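Local coordinates for protein fungal protease inhibitor-1 (Antheraea mylitta, PDB 3BT4) that inhibits trypsin, chymotrypsin and the proteases of the fungi Aspergillus oryzae and Rhizopus oryzae, at residues A51-Y56 against A66-P71; P71-N76 against T80-R85; N32-G35 against P41-V44. One frame throughout, in Å; residues are numbered along the deposited sequence.

Contact 1. Residues A51-Y56 against A66-P71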
loop_
_atom_site.group_PDB
_atom_site.type_symbol
_atom_site.label_atom_id
_atom_site.label_comp_id
_atom_site.label_asym_id
_atom_site.label_seq_id
_atom_site.Cartn_x
_atom_site.Cartn_y
_atom_site.Cartn_z
ATOM N N ALA A 51 11.840 11.734 0.135
ATOM C CA ALA A 51 11.809 11.110 -1.190
ATOM C C ALA A 51 10.417 11.280 -1.791
ATOM O O ALA A 51 9.440 11.278 -1.078
ATOM C CB ALA A 51 12.191 9.654 -1.112
ATOM N N ALA A 52 10.357 11.475 -3.104
ATOM C CA ALA A 52 9.098 11.604 -3.821
ATOM C C ALA A 52 8.295 10.308 -3.780
ATOM O O ALA A 52 8.852 9.214 -3.828
ATOM C CB ALA A 52 9.355 12.027 -5.268
ATOM N N CYS A 53 6.979 10.448 -3.694
ATOM C CA CYS A 53 6.079 9.307 -3.617
ATOM C C CYS A 53 4.780 9.596 -4.356
ATOM O O CYS A 53 4.354 10.753 -4.435
ATOM C CB CYS A 53 5.747 9.003 -2.160
ATOM S SG CYS A 53 5.209 10.473 -1.261
ATOM N N LYS A 54 4.153 8.532 -4.863
ATOM C CA LYS A 54 2.819 8.627 -5.453
ATOM C C LYS A 54 1.770 8.372 -4.387
ATOM O O LYS A 54 1.950 7.526 -3.519
ATOM C CB LYS A 54 2.643 7.625 -6.589
ATOM C CG LYS A 54 3.774 7.607 -7.627
ATOM C CD LYS A 54 3.822 6.252 -8.364
ATOM C CE LYS A 54 2.558 6.039 -9.201
ATOM N NZ LYS A 54 2.669 4.944 -10.238
ATOM N N THR A 55 0.663 9.102 -4.466
ATOM C CA THR A 55 -0.401 9.011 -3.464
ATOM C C THR A 55 -0.918 7.556 -3.279
ATOM O O THR A 55 -1.151 6.809 -4.246
ATOM C CB THR A 55 -1.583 9.972 -3.798
ATOM O OG1 THR A 55 -2.114 9.646 -5.084
ATOM C CG2 THR A 55 -1.133 11.395 -3.842
ATOM N N TYR A 56 -1.042 7.154 -2.028
ATOM C CA TYR A 56 -1.562 5.837 -1.702
ATOM C C TYR A 56 -2.882 6.009 -0.981
ATOM O O TYR A 56 -2.930 6.610 0.103
ATOM C CB TYR A 56 -0.596 5.050 -0.810
ATOM C CG TYR A 56 -1.092 3.653 -0.502
ATOM C CD1 TYR A 56 -0.807 2.591 -1.355
ATOM C CD2 TYR A 56 -1.870 3.399 0.630
ATOM C CE1 TYR A 56 -1.270 1.310 -1.083
ATOM C CE2 TYR A 56 -2.354 2.113 0.903
ATOM C CZ TYR A 56 -2.034 1.080 0.040
ATOM O OH TYR A 56 -2.481 -0.188 0.297
ATOM N N ALA A 66 5.426 1.223 -4.271
ATOM C CA ALA A 66 6.497 1.953 -3.616
ATOM C C ALA A 66 5.834 2.914 -2.662
ATOM O O ALA A 66 5.131 3.828 -3.075
ATOM C CB ALA A 66 7.354 2.694 -4.641
ATOM N N VAL A 67 6.049 2.693 -1.377
ATOM C CA VAL A 67 5.350 3.460 -0.353
ATOM C C VAL A 67 6.329 4.030 0.676
ATOM O O VAL A 67 7.430 3.511 0.842
ATOM C CB VAL A 67 4.197 2.627 0.307
ATOM C CG1 VAL A 67 2.991 2.501 -0.653
ATOM C CG2 VAL A 67 4.689 1.259 0.773
ATOM N N CYS A 68 5.947 5.107 1.343
ATOM C CA CYS A 68 6.787 5.678 2.396
ATOM C C CYS A 68 6.991 4.687 3.535
ATOM O O CYS A 68 6.058 3.951 3.897
ATOM C CB CYS A 68 6.168 6.975 2.935
ATOM S SG CYS A 68 5.933 8.194 1.647
ATOM N N GLN A 69 8.194 4.665 4.093
ATOM C CA GLN A 69 8.492 3.744 5.183
ATOM C C GLN A 69 7.815 4.227 6.467
ATOM O O GLN A 69 8.154 5.289 6.998
ATOM C CB GLN A 69 10.004 3.561 5.363
ATOM C CG GLN A 69 10.404 2.433 6.324
ATOM C CD GLN A 69 11.870 2.003 6.193
ATOM O OE1 GLN A 69 12.756 2.813 5.896
ATOM N NE2 GLN A 69 12.128 0.718 6.415
ATOM N N GLU A 70 6.851 3.431 6.943
ATOM C CA GLU A 70 6.060 3.728 8.148
ATOM C C GLU A 70 6.924 4.220 9.296
ATOM O O GLU A 70 8.012 3.677 9.510
ATOM C CB GLU A 70 5.247 2.495 8.584
ATOM C CG GLU A 70 4.029 2.213 7.725
ATOM C CD GLU A 70 4.347 1.395 6.474
ATOM O OE1 GLU A 70 3.519 1.405 5.527
ATOM O OE2 GLU A 70 5.420 0.752 6.441
ATOM N N PRO A 71 6.452 5.240 10.049
ATOM C CA PRO A 71 5.156 5.918 10.003
ATOM C C PRO A 71 5.111 7.153 9.090
ATOM O O PRO A 71 4.219 8.000 9.237
ATOM C CB PRO A 71 4.952 6.341 11.462
ATOM C CG PRO A 71 6.330 6.555 11.989
ATOM C CD PRO A 71 7.303 5.803 11.110
HETATM O O HOH W 1 3.677 6.044 -1.954
HETATM O O HOH W 2 5.503 6.050 -5.021
#
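SG of C53 meets SG of C68 at 3.8 Å, a van der Waals contact between atoms of two different disulfides. C53 turns its CB toward 66-71, and its first torsion (chi1 50°) brings the sulfur there by placing SG between the backbone N and the carbonyl carbon. C53 is bonded to C74 and C68 to C79, so two cystines lie side by side. CB of C53 also brushes the C68 sulfur, which makes the cysteine pair a compact, wholly apolar part of the contact. K54 takes part through its backbone, and two waters carry its link to A66. One water donates to both O of K54, at 2.8 Å, and O of A66. The other accepts from N of K54, again at 2.8 Å, and donates to O of A66, so that this carbonyl collects two water hydrogens. The arrangement fits the sheet topology: 66-68 is an outermost strand, whose V67 pairs through its backbone with T45 and L47 of strand 40-47, while the irregular segment 51-56 lies beside it, linked at K54 by water, and does not extend the sheet. That segment has its own direct backbone bonds elsewhere, between A51 and C79 and between C53 and G77. With CG anti to the backbone N (chi1 -178°), the ring of Y56 reaches back to the strand, where CD1 of Y56 meets CG1 of V67 at 3.9 Å. The two side chains lie oblique to each other. At the other end of the ring, OH of Y56 hydrogen-bonds to the backbone O of H33.

Contact 2. Residues P71-N76 against T80-R85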
loop_
_atom_site.group_PDB
_atom_site.type_symbol
_atom_site.label_atom_id
_atom_site.label_comp_id
_atom_site.label_asym_id
_atom_site.label_seq_id
_atom_site.Cartn_x
_atom_site.Cartn_y
_atom_site.Cartn_z
ATOM N N PRO A 71 6.452 5.240 10.049
ATOM C CA PRO A 71 5.156 5.918 10.003
ATOM C C PRO A 71 5.111 7.153 9.090
ATOM O O PRO A 71 4.219 8.000 9.237
ATOM C CB PRO A 71 4.952 6.341 11.462
ATOM C CG PRO A 71 6.330 6.555 11.989
ATOM C CD PRO A 71 7.303 5.803 11.110
ATOM N N LEU A 72 6.068 7.260 8.169
ATOM C CA LEU A 72 6.091 8.346 7.177
ATOM C C LEU A 72 4.857 8.278 6.308
ATOM O O LEU A 72 4.389 7.178 5.963
ATOM C CB LEU A 72 7.332 8.241 6.282
ATOM C CG LEU A 72 8.689 8.901 6.542
ATOM C CD1 LEU A 72 9.012 9.190 7.978
ATOM C CD2 LEU A 72 9.779 8.047 5.930
ATOM N N LYS A 73 4.321 9.451 5.957
ATOM C CA LYS A 73 3.167 9.500 5.059
ATOM C C LYS A 73 3.482 10.299 3.796
ATOM O O LYS A 73 4.218 11.270 3.840
ATOM C CB LYS A 73 1.911 10.056 5.772
ATOM C CG LYS A 73 1.440 9.292 7.065
ATOM C CD LYS A 73 1.455 7.746 6.919
ATOM C CE LYS A 73 0.893 6.957 8.140
ATOM N NZ LYS A 73 1.424 7.353 9.485
ATOM N N CYS A 74 2.917 9.874 2.676
ATOM C CA CYS A 74 3.047 10.594 1.427
ATOM C C CYS A 74 2.127 11.808 1.385
ATOM O O CYS A 74 0.951 11.700 1.028
ATOM C CB CYS A 74 2.749 9.680 0.241
ATOM S SG CYS A 74 3.166 10.428 -1.316
ATOM N N LEU A 75 2.686 12.962 1.739
ATOM C CA LEU A 75 1.952 14.214 1.723
ATOM C C LEU A 75 2.627 15.181 0.781
ATOM O O LEU A 75 3.846 15.371 0.839
ATOM C CB LEU A 75 1.886 14.830 3.124
ATOM C CG LEU A 75 1.050 14.112 4.192
ATOM C CD1 LEU A 75 1.130 14.856 5.508
ATOM C CD2 LEU A 75 -0.405 13.981 3.741
ATOM N N ASN A 76 1.823 15.811 -0.069
ATOM C CA ASN A 76 2.320 16.777 -1.057
ATOM C C ASN A 76 3.337 16.140 -2.018
ATOM O O ASN A 76 4.180 16.821 -2.604
ATOM C CB ASN A 76 2.869 18.044 -0.367
ATOM C CG ASN A 76 1.820 18.741 0.549
ATOM O OD1 ASN A 76 2.169 19.558 1.399
ATOM N ND2 ASN A 76 0.546 18.413 0.368
ATOM N N THR A 80 6.701 12.300 4.236
ATOM C CA THR A 80 6.715 13.330 5.269
ATOM C C THR A 80 6.605 12.755 6.684
ATOM O O THR A 80 5.765 11.896 6.952
ATOM C CB THR A 80 5.537 14.286 5.056
ATOM O OG1 THR A 80 5.578 14.789 3.724
ATOM C CG2 THR A 80 5.570 15.447 6.032
ATOM N N LYS A 81 7.465 13.228 7.578
ATOM C CA LYS A 81 7.317 12.931 8.996
ATOM C C LYS A 81 6.072 13.637 9.534
ATOM O O LYS A 81 6.020 14.869 9.626
ATOM C CB LYS A 81 8.563 13.337 9.794
ATOM C CG LYS A 81 8.551 12.831 11.237
ATOM C CD LYS A 81 9.811 13.236 11.996
ATOM C CE LYS A 81 11.071 12.532 11.468
ATOM N NZ LYS A 81 12.331 13.054 12.092
ATOM N N VAL A 82 5.057 12.845 9.840
ATOM C CA VAL A 82 3.866 13.340 10.505
ATOM C C VAL A 82 3.942 12.886 11.950
ATOM O O VAL A 82 4.099 11.691 12.235
ATOM C CB VAL A 82 2.564 12.785 9.873
ATOM C CG1 VAL A 82 1.373 12.971 10.817
ATOM C CG2 VAL A 82 2.295 13.447 8.540
ATOM N N THR A 83 3.854 13.838 12.862
ATOM C CA THR A 83 3.682 13.489 14.251
ATOM C C THR A 83 2.311 14.046 14.697
ATOM O O THR A 83 2.064 15.253 14.600
ATOM C CB THR A 83 4.942 13.883 15.101
ATOM O OG1 THR A 83 5.139 12.947 16.175
ATOM C CG2 THR A 83 4.869 15.305 15.636
ATOM N N PRO A 84 1.389 13.148 15.125
ATOM C CA PRO A 84 0.020 13.550 15.475
ATOM C C PRO A 84 -0.056 14.409 16.748
ATOM O O PRO A 84 0.627 14.119 17.742
ATOM C CB PRO A 84 -0.701 12.208 15.671
ATOM C CG PRO A 84 0.378 11.272 16.101
ATOM C CD PRO A 84 1.591 11.696 15.314
ATOM N N ARG A 85 -0.886 15.455 16.675
ATOM C CA ARG A 85 -1.117 16.458 17.736
ATOM C C ARG A 85 0.013 17.521 17.838
ATOM O O ARG A 85 -0.190 18.649 18.306
ATOM C CB ARG A 85 -1.459 15.787 19.087
ATOM C CG ARG A 85 -2.409 16.572 19.979
ATOM C CD ARG A 85 -1.652 17.512 20.912
ATOM N NE ARG A 85 -2.517 18.489 21.577
ATOM C CZ ARG A 85 -2.132 19.717 21.928
ATOM N NH1 ARG A 85 -0.894 20.134 21.660
ATOM N NH2 ARG A 85 -2.986 20.536 22.537
HETATM O O HOH W 3 4.939 17.193 2.895
#
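K73 and T80 form a hydrogen-bonded antiparallel pair in a small two-stranded beta hairpin, strands 73-75 and 78-80, which turns through N76 and G77. N of K73 donates to O of T80 at 3.0 Å, nearly straight, and N of T80 returns a bond to O of K73 at 2.7 Å. The same T80 carbonyl also draws a CA-H...O contact from L72. Side-chain packing runs along L75. Its CB lies against the hydroxyl oxygen of T80, OG1, at 3.7 Å. Its first torsion (chi1 -68°) sets CG beside the backbone N, and the extended second torsion carries CD1 out toward V82. At the tip, CD1 of L75 presses on CG2 of V82 at 3.5 Å, the two side chains crossing at about a right angle. V82, just past strand 78-80, packs here on the hairpin. OG1 of T80 is itself bound to O of V78 and also accepts a short 2.6 Å bond from a water. That water gives its other hydrogen to O of L75, bridging O of L75 and OG1 of T80, which are 3.4 Å apart. On the K73 side, NZ folds back to O of P71 at 2.9 Å, approaching from above the carbonyl plane, 38° out of it.

Contact 3. Residues N32-G35 against P41-V44; sequences NHSG and PACV
V44 sets its CG1 methyl on a face of the H33 imidazole, 3.5 Å from the ring centroid and only 8° off the normal, a CH-pi contact placed over the middle of the ring. The methyl is about equally far from all five ring atoms, as a group centred on the face should be. CB of A42 adds to the contact from an oblique direction and packs on CB of H33 at 3.5 Å. The same A42 methyl lies close to the hydroxyl oxygen OG of S34, at 3.2 Å, so two successive side chains of 32-35 converge on one alanine. H33 gets its ring over V44 by a torsion that puts CG anti to the backbone N (chi1 -167°). Its far nitrogen, NE2, is hydrogen-bonded to O of P64, which fixes how the ring is turned, and the Y56 ring meets it with planes at about 30°. S34 is joined to the strand by water, which donates to O of P41 at 2.7 Å and also bonds OG of S34. Strand 40-47 is itself held by 28-30, A42 pairing with R30 and V44 with T28, while the chain turns a corner at N32. Behind the double approach to A42 lies the backbone: H33 and S34 both face and bond C40, a classic beta bulge.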
loop_
_atom_site.group_PDB
_atom_site.type_symbol
_atom_site.label_atom_id
_atom_site.label_comp_id
_atom_site.label_asym_id
_atom_site.label_seq_id
_atom_site.Cartn_x
_atom_site.Cartn_y
_atom_site.Cartn_z
ATOM N N ASN A 32 -1.788 -7.547 2.269
ATOM C CA ASN A 32 -2.891 -6.661 1.861
ATOM C C ASN A 32 -2.370 -5.285 1.491
ATOM O O ASN A 32 -2.116 -4.469 2.372
ATOM C CB ASN A 32 -3.914 -6.532 2.996
ATOM C CG ASN A 32 -4.608 -7.852 3.312
ATOM O OD1 ASN A 32 -5.606 -8.193 2.693
ATOM N ND2 ASN A 32 -4.082 -8.587 4.268
ATOM N N HIS A 33 -2.186 -5.042 0.190
ATOM C CA HIS A 33 -1.569 -3.793 -0.290
ATOM C C HIS A 33 -2.251 -3.217 -1.518
ATOM O O HIS A 33 -2.528 -2.026 -1.555
ATOM C CB HIS A 33 -0.056 -3.955 -0.569
ATOM C CG HIS A 33 0.660 -2.644 -0.764
ATOM N ND1 HIS A 33 1.017 -1.826 0.289
ATOM C CD2 HIS A 33 1.058 -1.999 -1.886
ATOM C CE1 HIS A 33 1.593 -0.730 -0.175
ATOM N NE2 HIS A 33 1.624 -0.808 -1.492
ATOM N N SER A 34 -2.502 -4.057 -2.523
ATOM C CA SER A 34 -2.931 -3.585 -3.838
ATOM C C SER A 34 -4.427 -3.667 -4.057
ATOM O O SER A 34 -5.112 -4.514 -3.459
ATOM C CB SER A 34 -2.237 -4.359 -4.960
ATOM O OG SER A 34 -0.852 -4.409 -4.706
ATOM N N GLY A 35 -4.910 -2.794 -4.944
ATOM C CA GLY A 35 -6.316 -2.804 -5.363
ATOM C C GLY A 35 -7.230 -2.044 -4.434
ATOM O O GLY A 35 -6.830 -1.629 -3.343
ATOM N N PRO A 41 -2.244 -8.935 -2.282
ATOM C CA PRO A 41 -0.856 -8.907 -1.804
ATOM C C PRO A 41 0.047 -8.150 -2.778
ATOM O O PRO A 41 -0.283 -8.026 -3.942
ATOM C CB PRO A 41 -0.477 -10.398 -1.768
ATOM C CG PRO A 41 -1.454 -11.050 -2.749
ATOM C CD PRO A 41 -2.701 -10.305 -2.577
ATOM N N ALA A 42 1.176 -7.641 -2.296
ATOM C CA ALA A 42 2.129 -6.934 -3.157
ATOM C C ALA A 42 3.558 -7.134 -2.688
ATOM O O ALA A 42 3.805 -7.372 -1.508
ATOM C CB ALA A 42 1.808 -5.465 -3.179
ATOM N N CYS A 43 4.499 -7.037 -3.621
ATOM C CA CYS A 43 5.907 -6.920 -3.273
ATOM C C CYS A 43 6.196 -5.422 -3.261
ATOM O O CYS A 43 6.154 -4.763 -4.300
ATOM C CB CYS A 43 6.780 -7.674 -4.277
ATOM S SG CYS A 43 6.236 -9.438 -4.498
ATOM N N VAL A 44 6.421 -4.874 -2.068
ATOM C CA VAL A 44 6.537 -3.419 -1.929
ATOM C C VAL A 44 7.972 -2.904 -1.740
ATOM O O VAL A 44 8.847 -3.591 -1.209
ATOM C CB VAL A 44 5.580 -2.867 -0.834
ATOM C CG1 VAL A 44 4.172 -3.421 -1.048
ATOM C CG2 VAL A 44 6.057 -3.215 0.543
HETATM O O HOH W 4 0.325 -6.867 -6.297
#

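In the fold
The three contacts follow one another along the chain, contact 3 closing first and contact 2 last, and contact 1 touches both others. Contacts 1 and 2 have centres 10 Å apart, share P71, and are joined covalently by the disulfide between C53 and C74, SG to SG 2.0 Å; SG of C68 also packs on N of C74 at 3.6 Å. Contacts 1 and 3, 13 Å apart by centres, reach neighbouring strands of one sheet, 66-68 and 40-47, and CG1 of V67 packs on CE1 of H33 at 3.6 Å. Contacts 2 and 3 do not touch: their centres are 21 Å apart and their nearest atoms about 10 Å.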